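Local coordinates for protein Vv2_1132 (Vibrio vulnificus CMCP6, PDB 5Y9S) that probably regulates transcription as a tetrameric LysR-type DNA-binding protein whose second domain is expected to sense a small-molecule effector, at residues F155-S160 and I277-L282; E173-H178 and Q296-I301; Q198-L203 and L222-K227. All coordinates share one frame; numbering follows the deposited sequence.

Interaction 1: residues F155-S160 and I277-L282; sequences FTYNIS and IPIDIL
Tyr157 and Ile281 sit opposite each other as an antiparallel non-hydrogen-bonded pair, their side chains lying alongside and pointing the same way. CG of Tyr157 and CG1 of Ile281 are both anti to their carbonyl carbons (chi1 -63° for Tyr157), which lays the phenol ring alongside the isoleucine. Ring atom CE1 of Tyr157 meets CG1 of Ile281 at 3.5 Å. Two residues earlier on that strand, CD1 of Ile279 approaches CD1 of Tyr157 at 4.2 Å. Phe210 lies nearly parallel to the tyrosine ring, while His254 touches both Tyr157 and Ile281, consistent with a place near the junction of the two subdomains of a LysR effector-binding domain.

The other face carries Leu282, whose CD1 packs on CA of Asn158 at 3.6 Å. The amide of Asn158, itself poorly ordered, stands across the carboxylate of Asp280 with the two planes 55° apart. OD1 of Asp280 is hydrogen-bonded to Ser179 OG.

Backbone bonds hold strand 153-157 to strand 277-286. Thr156 and Leu282 form the hydrogen-bonded pair, with Leu282 N to Thr156 O at 2.6 Å and Thr156 N to Leu282 O at 2.9 Å. A longer bond from Asn158 N to Asp280 O, 3.2 Å, extends the pairing just past the strand end. The chemistry is therefore divided: amides set the register, whereas carbon-to-carbon packing by Tyr157, Ile279 and Ile281 covers one face.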
loop_
_atom_site.group_PDB
_atom_site.type_symbol
_atom_site.label_atom_id
_atom_site.label_comp_id
_atom_site.label_asym_id
_atom_site.label_seq_id
_atom_site.Cartn_x
_atom_site.Cartn_y
_atom_site.Cartn_z
ATOM N N PHE D 155 -25.627 -12.873 -20.618
ATOM C CA PHE D 155 -26.830 -13.646 -20.327
ATOM C C PHE D 155 -27.241 -13.370 -18.892
ATOM O O PHE D 155 -26.388 -13.353 -17.999
ATOM C CB PHE D 155 -26.580 -15.133 -20.532
ATOM C CG PHE D 155 -26.418 -15.512 -21.956
ATOM C CD1 PHE D 155 -25.192 -15.373 -22.583
ATOM C CD2 PHE D 155 -27.491 -15.994 -22.682
ATOM C CE1 PHE D 155 -25.036 -15.711 -23.911
ATOM C CE2 PHE D 155 -27.348 -16.334 -24.012
ATOM C CZ PHE D 155 -26.123 -16.191 -24.633
ATOM N N THR D 156 -28.534 -13.137 -18.669
ATOM C CA THR D 156 -28.985 -12.769 -17.330
ATOM C C THR D 156 -30.479 -13.024 -17.193
ATOM O O THR D 156 -31.207 -13.132 -18.182
ATOM C CB THR D 156 -28.672 -11.298 -17.023
ATOM O OG1 THR D 156 -28.870 -11.034 -15.627
ATOM C CG2 THR D 156 -29.570 -10.391 -17.855
ATOM N N TYR D 157 -30.918 -13.139 -15.943
ATOM C CA TYR D 157 -32.338 -13.139 -15.607
ATOM C C TYR D 157 -32.868 -11.706 -15.628
ATOM O O TYR D 157 -32.141 -10.755 -15.316
ATOM C CB TYR D 157 -32.572 -13.757 -14.223
ATOM C CG TYR D 157 -32.178 -15.223 -14.052
ATOM C CD1 TYR D 157 -32.880 -16.229 -14.703
ATOM C CD2 TYR D 157 -31.115 -15.593 -13.228
ATOM C CE1 TYR D 157 -32.538 -17.560 -14.560
ATOM C CE2 TYR D 157 -30.758 -16.930 -13.071
ATOM C CZ TYR D 157 -31.481 -17.909 -13.750
ATOM O OH TYR D 157 -31.163 -19.239 -13.623
ATOM N N ASN D 158 -34.144 -11.557 -15.998
ATOM C CA ASN D 158 -34.712 -10.229 -16.242
ATOM C C ASN D 158 -34.593 -9.345 -15.006
ATOM O O ASN D 158 -34.586 -9.822 -13.874
ATOM C CB ASN D 158 -36.179 -10.337 -16.652
ATOM C CG ASN D 158 -37.034 -10.943 -15.560
ATOM O OD1 ASN D 158 -37.215 -10.346 -14.499
ATOM N ND2 ASN D 158 -37.553 -12.144 -15.807
ATOM N N ILE D 159 -34.511 -8.040 -15.226
ATOM C CA ILE D 159 -34.184 -7.090 -14.166
ATOM C C ILE D 159 -35.414 -6.240 -13.872
ATOM O O ILE D 159 -35.909 -5.517 -14.747
ATOM C CB ILE D 159 -32.975 -6.212 -14.536
ATOM C CG1 ILE D 159 -31.917 -7.031 -15.284
ATOM C CG2 ILE D 159 -32.377 -5.579 -13.289
ATOM C CD1 ILE D 159 -32.047 -6.954 -16.795
ATOM N N SER D 160 -35.912 -6.341 -12.645
ATOM C CA SER D 160 -36.911 -5.417 -12.127
ATOM C C SER D 160 -36.175 -4.241 -11.489
ATOM O O SER D 160 -35.424 -4.428 -10.522
ATOM C CB SER D 160 -37.814 -6.118 -11.111
ATOM O OG SER D 160 -39.091 -5.509 -11.041
ATOM N N ILE D 277 -43.087 -19.960 -10.322
ATOM C CA ILE D 277 -42.831 -18.541 -10.549
ATOM C C ILE D 277 -42.260 -18.371 -11.949
ATOM O O ILE D 277 -41.208 -18.959 -12.248
ATOM C CB ILE D 277 -41.872 -17.963 -9.506
ATOM C CG1 ILE D 277 -42.409 -18.208 -8.097
ATOM C CG2 ILE D 277 -41.705 -16.488 -9.763
ATOM C CD1 ILE D 277 -41.355 -18.169 -7.046
ATOM N N PRO D 278 -42.880 -17.555 -12.812
ATOM C CA PRO D 278 -42.359 -17.359 -14.170
ATOM C C PRO D 278 -41.086 -16.531 -14.168
ATOM O O PRO D 278 -40.909 -15.633 -13.343
ATOM C CB PRO D 278 -43.487 -16.601 -14.874
ATOM C CG PRO D 278 -44.098 -15.779 -13.795
ATOM C CD PRO D 278 -44.038 -16.675 -12.548
ATOM N N ILE D 279 -40.224 -16.807 -15.143
ATOM C CA ILE D 279 -38.906 -16.195 -15.192
ATOM C C ILE D 279 -38.416 -16.216 -16.634
ATOM O O ILE D 279 -38.712 -17.145 -17.394
ATOM C CB ILE D 279 -37.946 -16.925 -14.223
ATOM C CG1 ILE D 279 -37.044 -15.940 -13.529
ATOM C CG2 ILE D 279 -37.131 -18.015 -14.907
ATOM C CD1 ILE D 279 -36.395 -16.586 -12.370
ATOM N N ASP D 280 -37.689 -15.169 -17.017
ATOM C CA ASP D 280 -37.158 -15.029 -18.368
ATOM C C ASP D 280 -35.644 -14.934 -18.300
ATOM O O ASP D 280 -35.092 -14.341 -17.369
ATOM C CB ASP D 280 -37.699 -13.775 -19.097
ATOM C CG ASP D 280 -39.177 -13.530 -18.854
ATOM O OD1 ASP D 280 -39.979 -14.478 -18.987
ATOM O OD2 ASP D 280 -39.538 -12.374 -18.553
ATOM N N ILE D 281 -34.974 -15.513 -19.288
ATOM C CA ILE D 281 -33.525 -15.436 -19.394
ATOM C C ILE D 281 -33.200 -14.636 -20.642
ATOM O O ILE D 281 -33.587 -15.015 -21.757
ATOM C CB ILE D 281 -32.876 -16.821 -19.438
ATOM C CG1 ILE D 281 -32.965 -17.479 -18.059
ATOM C CG2 ILE D 281 -31.429 -16.682 -19.867
ATOM C CD1 ILE D 281 -32.873 -18.979 -18.094
ATOM N N LEU D 282 -32.485 -13.534 -20.454
ATOM C CA LEU D 282 -32.247 -12.564 -21.507
ATOM C C LEU D 282 -30.810 -12.659 -21.983
ATOM O O LEU D 282 -29.914 -13.037 -21.226
ATOM C CB LEU D 282 -32.537 -11.143 -21.012
ATOM C CG LEU D 282 -33.942 -11.065 -20.420
ATOM C CD1 LEU D 282 -34.237 -9.714 -19.808
ATOM C CD2 LEU D 282 -34.940 -11.411 -21.510
#

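Interaction 2: residues E173-H178 and Q296-I301; sequences EKCVIH and QFWQEI
Ile177 and Ile301 mark the nearest approach of the two backbones, with 6.8 Å between their CA atoms. Strand 173-178 and helix 296-300 run at 50° to each other, their axes 11.2 Å apart at the closest, so side chains span most of the gap, the Trp298 indole also reaching the strand backbone at Glu173 and Lys174. This is the packing of a C-terminal helix against the sheet in the alpha/beta fold of a LysR effector-binding domain. The strand carries a classic beta bulge where Ile177 and His178 both face Ile281.

At the bulge, CD1 of Ile177 meets CD1 of Ile301 at 3.7 Å, the two side chains crossing at a slant. Phe155 touches both isoleucines.

Trp298 makes the larger share of the contact. With CG anti to the backbone N (chi1 180°), its indole reaches from the helix to the strand and puts CZ2 3.6 Å from CB of Cys175. Glu173, fully extended, brings OE1 to 3.9 Å from the same CZ2. Its OE2 is in a salt bridge with NE of Arg285, which also makes a cation-pi contact with Trp298 and probably offsets the negative charge beside the indole. Cys175 SG, set between its backbone N and carbonyl carbon (chi1 88°), makes a sulfur-aromatic contact over one indole face, offset toward the rim, 4.2 Å from the centroid of the six-membered ring of Trp298.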
loop_
_atom_site.group_PDB
_atom_site.type_symbol
_atom_site.label_atom_id
_atom_site.label_comp_id
_atom_site.label_asym_id
_atom_site.label_seq_id
_atom_site.Cartn_x
_atom_site.Cartn_y
_atom_site.Cartn_z
ATOM N N GLU D 173 -28.968 -3.914 -27.078
ATOM C CA GLU D 173 -30.110 -4.678 -27.550
ATOM C C GLU D 173 -30.306 -5.907 -26.666
ATOM O O GLU D 173 -29.343 -6.487 -26.156
ATOM C CB GLU D 173 -29.939 -5.107 -29.001
ATOM C CG GLU D 173 -31.197 -5.718 -29.613
ATOM C CD GLU D 173 -30.951 -6.292 -30.989
ATOM O OE1 GLU D 173 -31.855 -6.974 -31.509
ATOM O OE2 GLU D 173 -29.857 -6.063 -31.549
ATOM N N LYS D 174 -31.564 -6.300 -26.485
ATOM C CA LYS D 174 -31.905 -7.411 -25.615
ATOM C C LYS D 174 -32.874 -8.336 -26.325
ATOM O O LYS D 174 -33.723 -7.892 -27.102
ATOM C CB LYS D 174 -32.500 -6.929 -24.288
ATOM C CG LYS D 174 -34.011 -6.750 -24.250
ATOM C CD LYS D 174 -34.475 -6.361 -22.848
ATOM C CE LYS D 174 -35.990 -6.255 -22.784
ATOM N NZ LYS D 174 -36.552 -5.326 -23.827
ATOM N N CYS D 175 -32.709 -9.628 -26.083
ATOM C CA CYS D 175 -33.584 -10.645 -26.634
ATOM C C CYS D 175 -33.836 -11.688 -25.557
ATOM O O CYS D 175 -33.103 -11.780 -24.567
ATOM C CB CYS D 175 -32.998 -11.292 -27.893
ATOM S SG CYS D 175 -31.930 -12.712 -27.578
ATOM N N VAL D 176 -34.898 -12.455 -25.762
ATOM C CA VAL D 176 -35.372 -13.437 -24.803
ATOM C C VAL D 176 -34.831 -14.789 -25.239
ATOM O O VAL D 176 -35.157 -15.273 -26.328
ATOM C CB VAL D 176 -36.909 -13.443 -24.734
ATOM C CG1 VAL D 176 -37.422 -14.545 -23.795
ATOM C CG2 VAL D 176 -37.421 -12.066 -24.308
ATOM N N ILE D 177 -33.992 -15.392 -24.396
ATOM C CA ILE D 177 -33.433 -16.705 -24.700
ATOM C C ILE D 177 -34.433 -17.795 -24.367
ATOM O O ILE D 177 -34.621 -18.745 -25.134
ATOM C CB ILE D 177 -32.120 -16.920 -23.927
ATOM C CG1 ILE D 177 -31.033 -15.995 -24.450
ATOM C CG2 ILE D 177 -31.700 -18.380 -24.009
ATOM C CD1 ILE D 177 -30.911 -16.032 -25.935
ATOM N N HIS D 178 -35.100 -17.657 -23.227
ATOM C CA HIS D 178 -35.859 -18.742 -22.635
ATOM C C HIS D 178 -36.843 -18.156 -21.642
ATOM O O HIS D 178 -36.493 -17.254 -20.876
ATOM C CB HIS D 178 -34.929 -19.729 -21.929
ATOM C CG HIS D 178 -35.404 -21.139 -21.971
ATOM N ND1 HIS D 178 -34.655 -22.185 -21.485
ATOM C CD2 HIS D 178 -36.552 -21.679 -22.443
ATOM C CE1 HIS D 178 -35.320 -23.314 -21.653
ATOM N NE2 HIS D 178 -36.475 -23.035 -22.229
ATOM N N GLN D 296 -23.102 -14.101 -35.911
ATOM C CA GLN D 296 -23.392 -15.510 -36.167
ATOM C C GLN D 296 -23.934 -16.183 -34.915
ATOM O O GLN D 296 -24.881 -16.974 -34.984
ATOM C CB GLN D 296 -22.146 -16.239 -36.663
ATOM C CG GLN D 296 -21.741 -15.917 -38.087
ATOM C CD GLN D 296 -20.413 -16.556 -38.457
ATOM O OE1 GLN D 296 -19.706 -17.075 -37.595
ATOM N NE2 GLN D 296 -20.072 -16.521 -39.738
ATOM N N PHE D 297 -23.361 -15.853 -33.753
ATOM C CA PHE D 297 -23.873 -16.381 -32.494
ATOM C C PHE D 297 -25.276 -15.866 -32.211
ATOM O O PHE D 297 -26.183 -16.644 -31.887
ATOM C CB PHE D 297 -22.940 -16.004 -31.346
ATOM C CG PHE D 297 -23.195 -16.782 -30.085
ATOM C CD1 PHE D 297 -24.276 -16.480 -29.275
ATOM C CD2 PHE D 297 -22.359 -17.825 -29.717
ATOM C CE1 PHE D 297 -24.514 -17.195 -28.120
ATOM C CE2 PHE D 297 -22.593 -18.543 -28.561
ATOM C CZ PHE D 297 -23.674 -18.227 -27.766
ATOM N N TRP D 298 -25.465 -14.548 -32.308
ATOM C CA TRP D 298 -26.751 -13.950 -31.957
ATOM C C TRP D 298 -27.864 -14.451 -32.871
ATOM O O TRP D 298 -28.944 -14.824 -32.398
ATOM C CB TRP D 298 -26.636 -12.428 -32.012
ATOM C CG TRP D 298 -27.886 -11.707 -31.685
ATOM C CD1 TRP D 298 -28.943 -11.479 -32.516
ATOM C CD2 TRP D 298 -28.223 -11.099 -30.430
ATOM N NE1 TRP D 298 -29.917 -10.767 -31.858
ATOM C CE2 TRP D 298 -29.501 -10.523 -30.575
ATOM C CE3 TRP D 298 -27.567 -10.982 -29.201
ATOM C CZ2 TRP D 298 -30.139 -9.841 -29.533
ATOM C CZ3 TRP D 298 -28.200 -10.302 -28.165
ATOM C CH2 TRP D 298 -29.475 -9.744 -28.339
ATOM N N GLN D 299 -27.612 -14.492 -34.183
ATOM C CA GLN D 299 -28.634 -14.937 -35.125
ATOM C C GLN D 299 -29.018 -16.391 -34.907
ATOM O O GLN D 299 -30.059 -16.827 -35.408
ATOM C CB GLN D 299 -28.158 -14.730 -36.566
ATOM C CG GLN D 299 -28.751 -13.494 -37.241
ATOM C CD GLN D 299 -27.955 -12.216 -36.976
ATOM O OE1 GLN D 299 -26.825 -12.257 -36.495
ATOM N NE2 GLN D 299 -28.552 -11.073 -37.292
ATOM N N GLU D 300 -28.216 -17.151 -34.170
ATOM C CA GLU D 300 -28.555 -18.547 -33.940
ATOM C C GLU D 300 -29.495 -18.740 -32.745
ATOM O O GLU D 300 -30.287 -19.693 -32.739
ATOM C CB GLU D 300 -27.266 -19.362 -33.773
ATOM C CG GLU D 300 -27.329 -20.758 -34.395
ATOM C CD GLU D 300 -28.323 -21.647 -33.688
ATOM O OE1 GLU D 300 -28.284 -21.697 -32.440
ATOM O OE2 GLU D 300 -29.145 -22.287 -34.369
ATOM N N ILE D 301 -29.461 -17.853 -31.753
ATOM C CA ILE D 301 -30.346 -17.945 -30.589
ATOM C C ILE D 301 -31.467 -16.925 -30.794
ATOM O O ILE D 301 -31.403 -15.790 -30.319
ATOM C CB ILE D 301 -29.595 -17.723 -29.270
ATOM C CG1 ILE D 301 -28.576 -16.595 -29.399
ATOM C CG2 ILE D 301 -28.878 -18.984 -28.804
ATOM C CD1 ILE D 301 -27.880 -16.288 -28.104
#

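Interaction 3: residues Q198-L203 and L222-K227; sequences QTIPYL and LPLTLK
Ile200 and Leu226 pair across two neighbouring parallel strands of a beta-alpha-beta unit, strand 199-205, helix 210-220 and strand 225-232. The axes of their short strand pieces lie 49° apart.

Three backbone hydrogen bonds join them. Ile200 uses both of its polar atoms: its N gives to Thr225 O at 2.9 Å in a nearly straight bond (170°), and its O accepts Lys227 N. Lys227 O then takes Tyr202 N from above the carbonyl plane rather than on a lone pair. Weak CA-H...O contacts run beside these, as from Leu226 CA to Ile200 O at 3.4 Å.

Apolar contacts fill the face of Ile200, Tyr202 and Leu226. CD1 of Ile200 reaches CD1 of Leu224 at 3.8 Å and lies next to CD2 of Leu226. Leu219 of the connecting helix and Trp250 cover Tyr202 and Leu226. On the other face Thr199 stands across Thr225, OG1 of the first 3.5 Å from CG2 of the second.

Tyr202 OH is hydrogen-bonded to Glu216 on the helix. CB of Tyr202 meets CB of Leu226 at 3.7 Å. With CG opposite the backbone N (chi1 171°), the Tyr202 ring turns one face to Leu226, whose methyl CD1 packs over the ring centre, 4.3 Å above its plane.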
loop_
_atom_site.group_PDB
_atom_site.type_symbol
_atom_site.label_atom_id
_atom_site.label_comp_id
_atom_site.label_asym_id
_atom_site.label_seq_id
_atom_site.Cartn_x
_atom_site.Cartn_y
_atom_site.Cartn_z
ATOM N N GLN D 198 -47.422 -29.499 6.863
ATOM C CA GLN D 198 -46.491 -29.573 7.993
ATOM C C GLN D 198 -45.358 -28.547 7.900
ATOM O O GLN D 198 -45.439 -27.580 7.137
ATOM C CB GLN D 198 -45.893 -30.972 8.097
ATOM C CG GLN D 198 -46.265 -31.708 9.364
ATOM C CD GLN D 198 -46.017 -33.199 9.252
ATOM O OE1 GLN D 198 -45.613 -33.695 8.195
ATOM N NE2 GLN D 198 -46.269 -33.928 10.340
ATOM N N THR D 199 -44.311 -28.770 8.699
ATOM C CA THR D 199 -43.093 -27.966 8.666
ATOM C C THR D 199 -42.079 -28.657 7.760
ATOM O O THR D 199 -41.656 -29.788 8.034
ATOM C CB THR D 199 -42.522 -27.772 10.073
ATOM O OG1 THR D 199 -43.234 -26.723 10.749
ATOM C CG2 THR D 199 -41.024 -27.427 10.021
ATOM N N ILE D 200 -41.694 -27.981 6.689
ATOM C CA ILE D 200 -40.949 -28.579 5.584
ATOM C C ILE D 200 -39.555 -27.976 5.564
ATOM O O ILE D 200 -39.429 -26.746 5.549
ATOM C CB ILE D 200 -41.643 -28.336 4.234
ATOM C CG1 ILE D 200 -43.162 -28.348 4.410
ATOM C CG2 ILE D 200 -41.174 -29.356 3.233
ATOM C CD1 ILE D 200 -43.924 -27.960 3.164
ATOM N N PRO D 201 -38.502 -28.785 5.544
ATOM C CA PRO D 201 -37.160 -28.227 5.383
ATOM C C PRO D 201 -37.044 -27.546 4.028
ATOM O O PRO D 201 -37.502 -28.067 3.007
ATOM C CB PRO D 201 -36.242 -29.451 5.485
ATOM C CG PRO D 201 -37.111 -30.570 5.998
ATOM C CD PRO D 201 -38.493 -30.254 5.545
ATOM N N TYR D 202 -36.435 -26.365 4.030
ATOM C CA TYR D 202 -36.440 -25.477 2.878
ATOM C C TYR D 202 -35.003 -25.204 2.470
ATOM O O TYR D 202 -34.206 -24.740 3.292
ATOM C CB TYR D 202 -37.180 -24.181 3.216
ATOM C CG TYR D 202 -37.071 -23.096 2.168
ATOM C CD1 TYR D 202 -37.168 -23.387 0.809
ATOM C CD2 TYR D 202 -36.893 -21.776 2.540
ATOM C CE1 TYR D 202 -37.073 -22.386 -0.152
ATOM C CE2 TYR D 202 -36.808 -20.766 1.589
ATOM C CZ TYR D 202 -36.893 -21.080 0.250
ATOM O OH TYR D 202 -36.795 -20.071 -0.681
ATOM N N LEU D 203 -34.671 -25.506 1.207
ATOM C CA LEU D 203 -33.342 -25.258 0.642
ATOM C C LEU D 203 -33.425 -23.993 -0.210
ATOM O O LEU D 203 -34.015 -24.010 -1.293
ATOM C CB LEU D 203 -32.864 -26.447 -0.193
ATOM C CG LEU D 203 -33.147 -27.859 0.326
ATOM C CD1 LEU D 203 -33.222 -28.865 -0.837
ATOM C CD2 LEU D 203 -32.080 -28.278 1.317
ATOM N N LEU D 222 -47.888 -17.986 0.896
ATOM C CA LEU D 222 -48.157 -19.408 0.749
ATOM C C LEU D 222 -48.477 -20.070 2.082
ATOM O O LEU D 222 -47.861 -19.751 3.106
ATOM C CB LEU D 222 -46.961 -20.118 0.100
ATOM C CG LEU D 222 -46.707 -19.784 -1.372
ATOM C CD1 LEU D 222 -45.604 -20.664 -1.922
ATOM C CD2 LEU D 222 -47.967 -19.916 -2.207
ATOM N N PRO D 223 -49.425 -21.011 2.088
ATOM C CA PRO D 223 -49.793 -21.705 3.332
ATOM C C PRO D 223 -48.795 -22.781 3.745
ATOM O O PRO D 223 -49.183 -23.835 4.260
ATOM C CB PRO D 223 -51.162 -22.327 3.002
ATOM C CG PRO D 223 -51.564 -21.781 1.636
ATOM C CD PRO D 223 -50.294 -21.378 0.957
ATOM N N LEU D 224 -47.514 -22.538 3.515
ATOM C CA LEU D 224 -46.467 -23.465 3.912
ATOM C C LEU D 224 -45.769 -22.956 5.163
ATOM O O LEU D 224 -45.807 -21.767 5.486
ATOM C CB LEU D 224 -45.434 -23.655 2.793
ATOM C CG LEU D 224 -45.862 -24.450 1.558
ATOM C CD1 LEU D 224 -46.726 -25.650 1.954
ATOM C CD2 LEU D 224 -46.592 -23.556 0.572
ATOM N N THR D 225 -45.122 -23.878 5.865
ATOM C CA THR D 225 -44.225 -23.536 6.963
ATOM C C THR D 225 -42.849 -24.062 6.565
ATOM O O THR D 225 -42.497 -25.211 6.841
ATOM C CB THR D 225 -44.715 -24.117 8.291
ATOM O OG1 THR D 225 -46.110 -23.823 8.443
ATOM C CG2 THR D 225 -43.944 -23.512 9.468
ATOM N N LEU D 226 -42.075 -23.211 5.906
ATOM C CA LEU D 226 -40.772 -23.583 5.375
ATOM C C LEU D 226 -39.685 -23.206 6.374
ATOM O O LEU D 226 -39.481 -22.021 6.658
ATOM C CB LEU D 226 -40.523 -22.903 4.029
ATOM C CG LEU D 226 -41.642 -23.060 3.002
ATOM C CD1 LEU D 226 -41.314 -22.295 1.736
ATOM C CD2 LEU D 226 -41.881 -24.535 2.697
ATOM N N LYS D 227 -38.978 -24.214 6.890
ATOM C CA LYS D 227 -37.873 -23.972 7.802
ATOM C C LYS D 227 -36.557 -24.004 7.033
ATOM O O LYS D 227 -36.128 -25.085 6.604
ATOM C CB LYS D 227 -37.867 -25.013 8.921
ATOM C CG LYS D 227 -36.564 -25.099 9.698
ATOM C CD LYS D 227 -36.531 -26.372 10.530
ATOM C CE LYS D 227 -35.181 -27.079 10.465
ATOM N NZ LYS D 227 -35.341 -28.565 10.278
#

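How the interactions relate
Following the chain from the N terminus, residues 155-160 come first and 173-178 next; both wait for partners more than a hundred residues later. Interaction 3 closes first, a short loop through helix 210-220, nested inside the two long ones. Residues 277-282 then close interaction 1 and 296-301 close interaction 2, so these two cross. They also touch: Ile281 probably hydrogen-bonds through its backbone to Ile177 and His178, and the Phe155 ring packs on Ile177. Interactions 1 and 2 thus bind the C-terminal strand and helix to the earlier part of the domain. Interaction 3, its centre about 25 Å from that of interaction 1, builds a distant part of the same domain, in strands 199-205 and 225-232.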